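Local coordinates for YdhT protein (Bacillus subtilis, PDB 3CBW) that catalyses the endo-hydrolysis of beta-1,4-mannosidic linkages in mannan, galactomannan and glucomannan, and so takes part in glucomannan degradation, at residues 220-233 with 237-251. The protein carries 3 engineered substitutions. Sequence-based numbering, arbitrary orientation.
Sequences LIWVYSPDANRDFK and YPGASYVDIVGLDAY
Val223 and Tyr224 lie beside Ile245 and Val246 as neighbours in parallel strands, whose directions diverge by 36°. The ladder runs from Tyr224 N to Ile245 O and from Gly247 N to Tyr224 O, and is taken up again beyond strand 220-224, where Pro226 O receives Asp249 N and Ala228 N reaches Asp249 O (2.9 Å). At its start a side chain replaces the backbone: Trp222 N gives an almost straight bond to the anti lone pair of Asp244 OD2 (2.9 Å), while Trp222 O accepts from both Asp244 N and Ile245 N. The other carboxylate oxygen, OD1, is held by Val15 N, so both ends of this buried group are engaged.

Tyr224 makes the largest single contribution to the contact. With CG anti to the backbone N (chi1 167°), its ring stands between Pro226 CD on one face and Tyr237 on the other; Tyr237 presents its edge, CD1 lying 4.0 Å from Tyr224 CD2, in a T-shaped pair with planes at 72°. Val243 CG1 packs against Tyr224 CB, and the phenol OH donates to Lys233 O (2.6 Å), tying strand to returning loop. An alanine here would remove ring and hydroxyl together, which would probably leave the Tyr237 edge without its aromatic face and Lys233 O without this donor. Leu264 of helix 261-265 also packs against Tyr224 and Val246.

Further along, Asn229 ND2 bonds in the carbonyl plane to Tyr251 O (2.9 Å). Asp249 OD2 forms a salt bridge with Arg172, and Asp249 OD1 is hydrogen-bonded to Thr274; Tyr251, a probable substrate-binding residue, bonds through OH to Glu275, the probable nucleophile. Adjacent parallel strands whose C-terminal ends lead into the catalytic centre are the hallmark of the TIM barrel of family 26 glycoside hydrolases.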
ATOM      1  N   LEU A 220       6.524   6.053  -9.275  1.00  7.96           N
ATOM      2  CA  LEU A 220       6.000   4.992  -8.411  1.00  7.73           C
ATOM      3  C   LEU A 220       7.058   4.392  -7.505  1.00  7.63           C
ATOM      4  O   LEU A 220       8.186   4.110  -7.923  1.00  8.67           O
ATOM      5  CB  LEU A 220       5.381   3.863  -9.245  1.00  7.85           C
ATOM      6  CG  LEU A 220       4.303   4.264 -10.256  1.00  8.09           C
ATOM      7  CD1 LEU A 220       3.769   3.059 -11.001  1.00 10.04           C
ATOM      8  CD2 LEU A 220       3.163   5.019  -9.556  1.00 10.03           C
ATOM      9  N   ILE A 221       6.661   4.220  -6.247  1.00  7.07           N
ATOM     10  CA  ILE A 221       7.445   3.521  -5.230  1.00  7.60           C
ATOM     11  C   ILE A 221       6.667   2.243  -4.950  1.00  7.27           C
ATOM     12  O   ILE A 221       5.505   2.289  -4.559  1.00  7.75           O
ATOM     13  CB  ILE A 221       7.585   4.399  -3.971  1.00  7.26           C
ATOM     14  CG1 ILE A 221       8.443   5.638  -4.289  1.00  9.26           C
ATOM     15  CG2 ILE A 221       8.180   3.599  -2.806  1.00  7.52           C
ATOM     16  CD1 ILE A 221       8.523   6.653  -3.161  1.00 10.05           C
ATOM     17  N   TRP A 222       7.303   1.104  -5.197  1.00  6.22           N
ATOM     18  CA  TRP A 222       6.629  -0.189  -5.244  1.00  6.73           C
ATOM     19  C   TRP A 222       6.601  -0.876  -3.888  1.00  6.62           C
ATOM     20  O   TRP A 222       7.660  -1.079  -3.267  1.00  6.51           O
ATOM     21  CB  TRP A 222       7.320  -1.071  -6.294  1.00  6.95           C
ATOM     22  CG  TRP A 222       7.040  -0.567  -7.671  1.00  7.14           C
ATOM     23  CD1 TRP A 222       7.649   0.480  -8.299  1.00  8.24           C
ATOM     24  CD2 TRP A 222       6.025  -1.039  -8.555  1.00  7.29           C
ATOM     25  NE1 TRP A 222       7.088   0.672  -9.537  1.00  7.72           N
ATOM     26  CE2 TRP A 222       6.089  -0.247  -9.720  1.00  7.70           C
ATOM     27  CE3 TRP A 222       5.092  -2.081  -8.494  1.00  6.95           C
ATOM     28  CZ2 TRP A 222       5.248  -0.456 -10.815  1.00  8.45           C
ATOM     29  CZ3 TRP A 222       4.254  -2.286  -9.586  1.00  7.81           C
ATOM     30  CH2 TRP A 222       4.325  -1.467 -10.720  1.00  7.99           C
ATOM     31  N   VAL A 223       5.398  -1.239  -3.434  1.00  6.76           N
ATOM     32  CA  VAL A 223       5.205  -1.770  -2.074  1.00  7.48           C
ATOM     33  C   VAL A 223       4.699  -3.213  -2.132  1.00  7.54           C
ATOM     34  O   VAL A 223       3.694  -3.490  -2.786  1.00  8.34           O
ATOM     35  CB  VAL A 223       4.230  -0.881  -1.267  1.00  7.54           C
ATOM     36  CG1 VAL A 223       4.089  -1.354   0.178  1.00  8.18           C
ATOM     37  CG2 VAL A 223       4.670   0.597  -1.319  1.00  8.08           C
ATOM     38  N   TYR A 224       5.388  -4.114  -1.423  1.00  6.72           N
ATOM     39  CA  TYR A 224       5.044  -5.546  -1.332  1.00  7.41           C
ATOM     40  C   TYR A 224       4.475  -5.786   0.051  1.00  6.86           C
ATOM     41  O   TYR A 224       5.184  -5.577   1.042  1.00  7.37           O
ATOM     42  CB  TYR A 224       6.330  -6.348  -1.536  1.00  7.78           C
ATOM     43  CG  TYR A 224       6.263  -7.816  -1.171  1.00  7.29           C
ATOM     44  CD1 TYR A 224       5.648  -8.740  -2.026  1.00  8.66           C
ATOM     45  CD2 TYR A 224       6.843  -8.291   0.009  1.00  7.90           C
ATOM     46  CE1 TYR A 224       5.585 -10.087  -1.707  1.00  8.17           C
ATOM     47  CE2 TYR A 224       6.772  -9.652   0.334  1.00  7.76           C
ATOM     48  CZ  TYR A 224       6.153 -10.531  -0.533  1.00  8.11           C
ATOM     49  OH  TYR A 224       6.084 -11.869  -0.237  1.00  9.36           O
ATOM     50  N   SER A 225       3.226  -6.256   0.121  1.00  7.12           N
ATOM     51  CA  SER A 225       2.489  -6.258   1.389  0.50  7.63           C
ATOM     52  C   SER A 225       1.727  -7.558   1.678  1.00  7.30           C
ATOM     53  O   SER A 225       0.504  -7.626   1.527  1.00  8.19           O
ATOM     54  CB  SER A 225       1.553  -5.042   1.475  0.50  8.32           C
ATOM     55  OG  SER A 225       0.654  -4.980   0.380  0.50  9.68           O
ATOM     56  N   PRO A 226       2.443  -8.596   2.146  1.00  7.42           N
ATOM     57  CA  PRO A 226       1.753  -9.781   2.643  1.00  7.74           C
ATOM     58  C   PRO A 226       0.907  -9.491   3.884  1.00  7.74           C
ATOM     59  O   PRO A 226       1.104  -8.478   4.580  1.00  7.96           O
ATOM     60  CB  PRO A 226       2.895 -10.710   3.028  1.00  8.18           C
ATOM     61  CG  PRO A 226       4.114  -9.844   3.150  1.00  9.74           C
ATOM     62  CD  PRO A 226       3.912  -8.701   2.241  1.00  7.64           C
ATOM     63  N   ASP A 227      -0.032 -10.390   4.150  1.00  7.54           N
ATOM     64  CA  ASP A 227      -0.822 -10.351   5.367  1.00  8.33           C
ATOM     65  C   ASP A 227      -0.029 -10.920   6.547  1.00  8.20           C
ATOM     66  O   ASP A 227       0.585 -11.985   6.438  1.00  8.95           O
ATOM     67  CB  ASP A 227      -2.079 -11.183   5.159  1.00  8.61           C
ATOM     68  CG  ASP A 227      -3.136 -10.871   6.161  1.00 10.28           C
ATOM     69  OD1 ASP A 227      -3.928  -9.952   5.878  1.00 12.42           O
ATOM     70  OD2 ASP A 227      -3.164 -11.527   7.226  1.00 13.68           O
ATOM     71  N   ALA A 228      -0.112 -10.246   7.695  1.00  8.33           N
ATOM     72  CA  ALA A 228       0.576 -10.687   8.913  1.00  8.77           C
ATOM     73  C   ALA A 228       0.026 -11.976   9.501  1.00  9.42           C
ATOM     74  O   ALA A 228       0.720 -12.656  10.251  1.00  9.98           O
ATOM     75  CB  ALA A 228       0.525  -9.597   9.963  1.00  9.40           C
ATOM     76  N   ASN A 229      -1.222 -12.300   9.183  1.00  9.79           N
ATOM     77  CA  ASN A 229      -1.901 -13.415   9.821  1.00 10.79           C
ATOM     78  C   ASN A 229      -1.925 -14.686   8.989  1.00  9.91           C
ATOM     79  O   ASN A 229      -2.719 -15.581   9.260  1.00 10.47           O
ATOM     80  CB  ASN A 229      -3.324 -13.000  10.236  1.00 12.44           C
ATOM     81  CG  ASN A 229      -3.338 -11.876  11.269  1.00 17.03           C
ATOM     82  OD1 ASN A 229      -2.361 -11.661  11.988  1.00 21.10           O
ATOM     83  ND2 ASN A 229      -4.451 -11.152  11.339  1.00 20.75           N
ATOM     84  N   ARG A 230      -1.035 -14.772   8.007  1.00  9.21           N
ATOM     85  CA  ARG A 230      -0.869 -15.985   7.212  1.00  9.53           C
ATOM     86  C   ARG A 230       0.611 -16.271   7.014  1.00  9.91           C
ATOM     87  O   ARG A 230       1.448 -15.375   7.143  1.00  9.64           O
ATOM     88  CB  ARG A 230      -1.569 -15.837   5.857  1.00  9.58           C
ATOM     89  CG  ARG A 230      -3.089 -15.695   5.937  1.00  9.85           C
ATOM     90  CD  ARG A 230      -3.744 -16.980   6.425  1.00 10.24           C
ATOM     91  NE  ARG A 230      -5.206 -16.926   6.364  1.00 10.12           N
ATOM     92  CZ  ARG A 230      -5.988 -16.448   7.328  1.00 11.40           C
ATOM     93  NH1 ARG A 230      -5.472 -15.961   8.456  1.00 12.77           N
ATOM     94  NH2 ARG A 230      -7.304 -16.470   7.167  1.00 12.47           N
ATOM     95  N   ASP A 231       0.927 -17.524   6.704  1.00 11.12           N
ATOM     96  CA  ASP A 231       2.303 -17.945   6.482  1.00 11.83           C
ATOM     97  C   ASP A 231       2.854 -17.407   5.163  1.00 11.73           C
ATOM     98  O   ASP A 231       2.146 -16.733   4.406  1.00 11.48           O
ATOM     99  CB  ASP A 231       2.382 -19.482   6.475  1.00 12.45           C
ATOM    100  CG  ASP A 231       1.952 -20.111   7.791  1.00 14.85           C
ATOM    101  OD1 ASP A 231       2.025 -19.449   8.847  1.00 16.46           O
ATOM    102  OD2 ASP A 231       1.557 -21.299   7.753  1.00 17.54           O
ATOM    103  N   PHE A 232       4.127 -17.700   4.904  1.00 12.66           N
ATOM    104  CA  PHE A 232       4.759 -17.494   3.603  1.00 13.26           C
ATOM    105  C   PHE A 232       4.981 -16.033   3.267  1.00 13.14           C
ATOM    106  O   PHE A 232       4.843 -15.636   2.112  1.00 13.96           O
ATOM    107  CB  PHE A 232       3.975 -18.185   2.469  1.00 14.09           C
ATOM    108  CG  PHE A 232       3.460 -19.552   2.829  1.00 14.68           C
ATOM    109  CD1 PHE A 232       4.325 -20.555   3.252  1.00 16.42           C
ATOM    110  CD2 PHE A 232       2.101 -19.823   2.761  1.00 15.14           C
ATOM    111  CE1 PHE A 232       3.832 -21.815   3.604  1.00 17.23           C
ATOM    112  CE2 PHE A 232       1.603 -21.068   3.103  1.00 16.20           C
ATOM    113  CZ  PHE A 232       2.465 -22.064   3.530  1.00 16.12           C
ATOM    114  N   LYS A 233       5.353 -15.236   4.259  1.00 12.60           N
ATOM    115  CA  LYS A 233       5.487 -13.801   4.034  1.00 12.89           C
ATOM    116  C   LYS A 233       6.537 -13.454   3.005  1.00 12.14           C
ATOM    117  O   LYS A 233       6.381 -12.467   2.302  1.00 12.32           O
ATOM    118  CB  LYS A 233       5.840 -13.061   5.319  1.00 13.46           C
ATOM    119  CG  LYS A 233       4.683 -12.604   6.151  1.00 17.29           C
ATOM    120  CD  LYS A 233       4.490 -13.536   7.289  1.00 17.34           C
ATOM    121  CE  LYS A 233       3.419 -13.068   8.245  1.00 16.69           C
ATOM    122  NZ  LYS A 233       3.039 -14.202   9.103  1.00 16.46           N
ATOM    123  N   TYR A 237       7.910 -12.996  -2.546  1.00  9.76           N
ATOM    124  CA  TYR A 237       8.690 -11.804  -2.879  1.00  9.87           C
ATOM    125  C   TYR A 237       9.213 -11.919  -4.301  1.00 10.21           C
ATOM    126  O   TYR A 237       9.913 -12.866  -4.619  1.00 10.93           O
ATOM    127  CB  TYR A 237       9.855 -11.717  -1.920  1.00 10.04           C
ATOM    128  CG  TYR A 237      10.742 -10.514  -2.041  1.00  9.06           C
ATOM    129  CD1 TYR A 237      10.250  -9.224  -1.845  1.00  9.50           C
ATOM    130  CD2 TYR A 237      12.106 -10.672  -2.275  1.00  9.77           C
ATOM    131  CE1 TYR A 237      11.090  -8.119  -1.907  1.00  8.91           C
ATOM    132  CE2 TYR A 237      12.951  -9.584  -2.333  1.00  9.82           C
ATOM    133  CZ  TYR A 237      12.437  -8.315  -2.144  1.00  9.75           C
ATOM    134  OH  TYR A 237      13.286  -7.246  -2.180  1.00 11.03           O
ATOM    135  N   PRO A 238       8.848 -10.972  -5.185  1.00 10.64           N
ATOM    136  CA  PRO A 238       9.245 -11.132  -6.578  1.00 11.24           C
ATOM    137  C   PRO A 238      10.714 -10.830  -6.858  1.00 11.12           C
ATOM    138  O   PRO A 238      11.216 -11.210  -7.917  1.00 12.54           O
ATOM    139  CB  PRO A 238       8.334 -10.154  -7.310  1.00 11.25           C
ATOM    140  CG  PRO A 238       8.061  -9.093  -6.325  1.00 11.80           C
ATOM    141  CD  PRO A 238       7.992  -9.791  -4.984  1.00 11.29           C
ATOM    142  N   GLY A 239      11.391 -10.169  -5.921  1.00 10.34           N
ATOM    143  CA  GLY A 239      12.810  -9.861  -6.074  1.00 10.30           C
ATOM    144  C   GLY A 239      13.126  -8.406  -5.824  1.00  9.73           C
ATOM    145  O   GLY A 239      12.253  -7.525  -5.923  1.00  9.50           O
ATOM    146  N   ALA A 240      14.400  -8.152  -5.534  1.00  9.44           N
ATOM    147  CA  ALA A 240      14.860  -6.822  -5.147  1.00  9.76           C
ATOM    148  C   ALA A 240      14.703  -5.781  -6.238  1.00 10.04           C
ATOM    149  O   ALA A 240      14.657  -4.585  -5.944  1.00 10.54           O
ATOM    150  CB  ALA A 240      16.313  -6.866  -4.691  1.00 10.60           C
ATOM    151  N   SER A 241      14.657  -6.209  -7.495  1.00  9.74           N
ATOM    152  CA  SER A 241      14.516  -5.223  -8.567  1.00  9.78           C
ATOM    153  C   SER A 241      13.083  -4.753  -8.829  1.00  8.95           C
ATOM    154  O   SER A 241      12.875  -3.876  -9.663  1.00  8.69           O
ATOM    155  CB  SER A 241      15.157  -5.724  -9.856  1.00 11.33           C
ATOM    156  OG  SER A 241      14.350  -6.720 -10.417  1.00 12.05           O
ATOM    157  N   TYR A 242      12.105  -5.291  -8.090  1.00  8.20           N
ATOM    158  CA  TYR A 242      10.706  -4.965  -8.341  1.00  8.18           C
ATOM    159  C   TYR A 242      10.018  -4.358  -7.132  1.00  7.92           C
ATOM    160  O   TYR A 242       8.829  -4.057  -7.221  1.00  7.97           O
ATOM    161  CB  TYR A 242       9.913  -6.203  -8.792  1.00  9.12           C
ATOM    162  CG  TYR A 242      10.624  -7.027  -9.843  1.00  9.27           C
ATOM    163  CD1 TYR A 242      10.777  -6.576 -11.158  1.00 11.34           C
ATOM    164  CD2 TYR A 242      11.244  -8.225  -9.490  1.00 11.15           C
ATOM    165  CE1 TYR A 242      11.458  -7.355 -12.107  1.00 11.38           C
ATOM    166  CE2 TYR A 242      11.922  -8.989 -10.417  1.00 11.94           C
ATOM    167  CZ  TYR A 242      12.030  -8.547 -11.708  1.00 10.34           C
ATOM    168  OH  TYR A 242      12.716  -9.328 -12.613  1.00 11.78           O
ATOM    169  N   VAL A 243      10.736  -4.197  -6.018  1.00  7.76           N
ATOM    170  CA  VAL A 243      10.122  -3.790  -4.749  1.00  8.06           C
ATOM    171  C   VAL A 243      10.981  -2.745  -4.081  1.00  7.77           C
ATOM    172  O   VAL A 243      12.182  -2.945  -3.888  1.00  7.84           O
ATOM    173  CB  VAL A 243       9.974  -5.000  -3.781  1.00  8.25           C
ATOM    174  CG1 VAL A 243       9.437  -4.549  -2.425  1.00  8.54           C
ATOM    175  CG2 VAL A 243       9.046  -6.061  -4.365  1.00  9.33           C
ATOM    176  N   ASP A 244      10.360  -1.637  -3.703  1.00  6.96           N
ATOM    177  CA  ASP A 244      11.034  -0.589  -2.936  1.00  7.35           C
ATOM    178  C   ASP A 244      10.836  -0.714  -1.424  1.00  7.15           C
ATOM    179  O   ASP A 244      11.766  -0.454  -0.650  1.00  7.71           O
ATOM    180  CB  ASP A 244      10.550   0.793  -3.391  1.00  7.28           C
ATOM    181  CG  ASP A 244      10.981   1.113  -4.801  1.00  7.88           C
ATOM    182  OD1 ASP A 244      12.203   1.114  -5.055  1.00  8.44           O
ATOM    183  OD2 ASP A 244      10.110   1.373  -5.659  1.00  7.69           O
ATOM    184  N   ILE A 245       9.619  -1.076  -1.011  1.00  7.14           N
ATOM    185  CA  ILE A 245       9.232  -1.126   0.403  1.00  7.21           C
ATOM    186  C   ILE A 245       8.520  -2.434   0.637  1.00  6.96           C
ATOM    187  O   ILE A 245       7.698  -2.847  -0.181  1.00  6.95           O
ATOM    188  CB  ILE A 245       8.295   0.070   0.777  1.00  7.14           C
ATOM    189  CG1 ILE A 245       9.054   1.397   0.660  1.00  8.25           C
ATOM    190  CG2 ILE A 245       7.676  -0.088   2.175  1.00  7.22           C
ATOM    191  CD1 ILE A 245       8.203   2.646   0.809  1.00  8.34           C
ATOM    192  N   VAL A 246       8.866  -3.102   1.736  1.00  7.28           N
ATOM    193  CA  VAL A 246       8.153  -4.305   2.168  1.00  7.58           C
ATOM    194  C   VAL A 246       7.303  -3.961   3.381  1.00  7.15           C
ATOM    195  O   VAL A 246       7.603  -3.011   4.118  1.00  7.46           O
ATOM    196  CB  VAL A 246       9.114  -5.479   2.494  1.00  7.59           C
ATOM    197  CG1 VAL A 246       9.867  -5.880   1.241  1.00  8.10           C
ATOM    198  CG2 VAL A 246      10.107  -5.119   3.634  1.00  8.42           C
ATOM    199  N   GLY A 247       6.245  -4.720   3.621  1.00  7.17           N
ATOM    200  CA  GLY A 247       5.447  -4.409   4.784  1.00  7.62           C
ATOM    201  C   GLY A 247       4.394  -5.433   5.083  1.00  7.48           C
ATOM    202  O   GLY A 247       4.209  -6.386   4.337  1.00  8.31           O
ATOM    203  N   LEU A 248       3.688  -5.213   6.184  1.00  7.78           N
ATOM    204  CA  LEU A 248       2.621  -6.100   6.620  1.00  7.86           C
ATOM    205  C   LEU A 248       1.290  -5.397   6.668  1.00  7.72           C
ATOM    206  O   LEU A 248       1.188  -4.297   7.216  1.00  7.58           O
ATOM    207  CB  LEU A 248       2.919  -6.639   8.021  1.00  8.44           C
ATOM    208  CG  LEU A 248       4.112  -7.587   8.111  1.00  9.22           C
ATOM    209  CD1 LEU A 248       4.502  -7.834   9.551  1.00 10.98           C
ATOM    210  CD2 LEU A 248       3.822  -8.920   7.415  1.00 10.74           C
ATOM    211  N   ASP A 249       0.281  -6.055   6.107  1.00  7.58           N
ATOM    212  CA  ASP A 249      -1.109  -5.739   6.395  1.00  8.06           C
ATOM    213  C   ASP A 249      -1.484  -6.510   7.666  1.00  8.58           C
ATOM    214  O   ASP A 249      -1.485  -7.740   7.672  1.00  9.26           O
ATOM    215  CB  ASP A 249      -2.008  -6.159   5.240  1.00  8.01           C
ATOM    216  CG  ASP A 249      -1.892  -5.239   4.021  1.00  7.85           C
ATOM    217  OD1 ASP A 249      -0.931  -4.451   3.926  1.00  8.59           O
ATOM    218  OD2 ASP A 249      -2.797  -5.302   3.155  1.00  8.61           O
ATOM    219  N   ALA A 250      -1.775  -5.778   8.737  1.00  9.03           N
ATOM    220  CA  ALA A 250      -1.893  -6.350  10.085  1.00 10.61           C
ATOM    221  C   ALA A 250      -3.196  -5.914  10.735  1.00 11.01           C
ATOM    222  O   ALA A 250      -3.369  -4.739  11.060  1.00 10.69           O
ATOM    223  CB  ALA A 250      -0.695  -5.928  10.956  1.00 11.92           C
ATOM    224  N   TYR A 251      -4.108  -6.864  10.890  1.00 11.26           N
ATOM    225  CA  TYR A 251      -5.338  -6.634  11.641  1.00 11.62           C
ATOM    226  C   TYR A 251      -5.279  -7.540  12.850  1.00 11.85           C
ATOM    227  O   TYR A 251      -5.122  -8.740  12.720  1.00 12.74           O
ATOM    228  CB  TYR A 251      -6.579  -6.898  10.782  1.00 12.61           C
ATOM    229  CG  TYR A 251      -6.739  -5.842   9.717  1.00 13.59           C
ATOM    230  CD1 TYR A 251      -7.521  -4.705   9.941  1.00 14.73           C
ATOM    231  CD2 TYR A 251      -6.048  -5.941   8.505  1.00 13.94           C
ATOM    232  CE1 TYR A 251      -7.637  -3.706   8.968  1.00 15.35           C
ATOM    233  CE2 TYR A 251      -6.159  -4.945   7.524  1.00 13.86           C
ATOM    234  CZ  TYR A 251      -6.953  -3.837   7.768  1.00 13.80           C
ATOM    235  OH  TYR A 251      -7.076  -2.843   6.829  1.00 15.31           O
TER
HETATM  236  O   HOH W   1      10.772   2.477  -8.128  1.00  9.21           O
HETATM  237  O   HOH W   2      -3.454  -9.298   9.454  1.00 21.04           O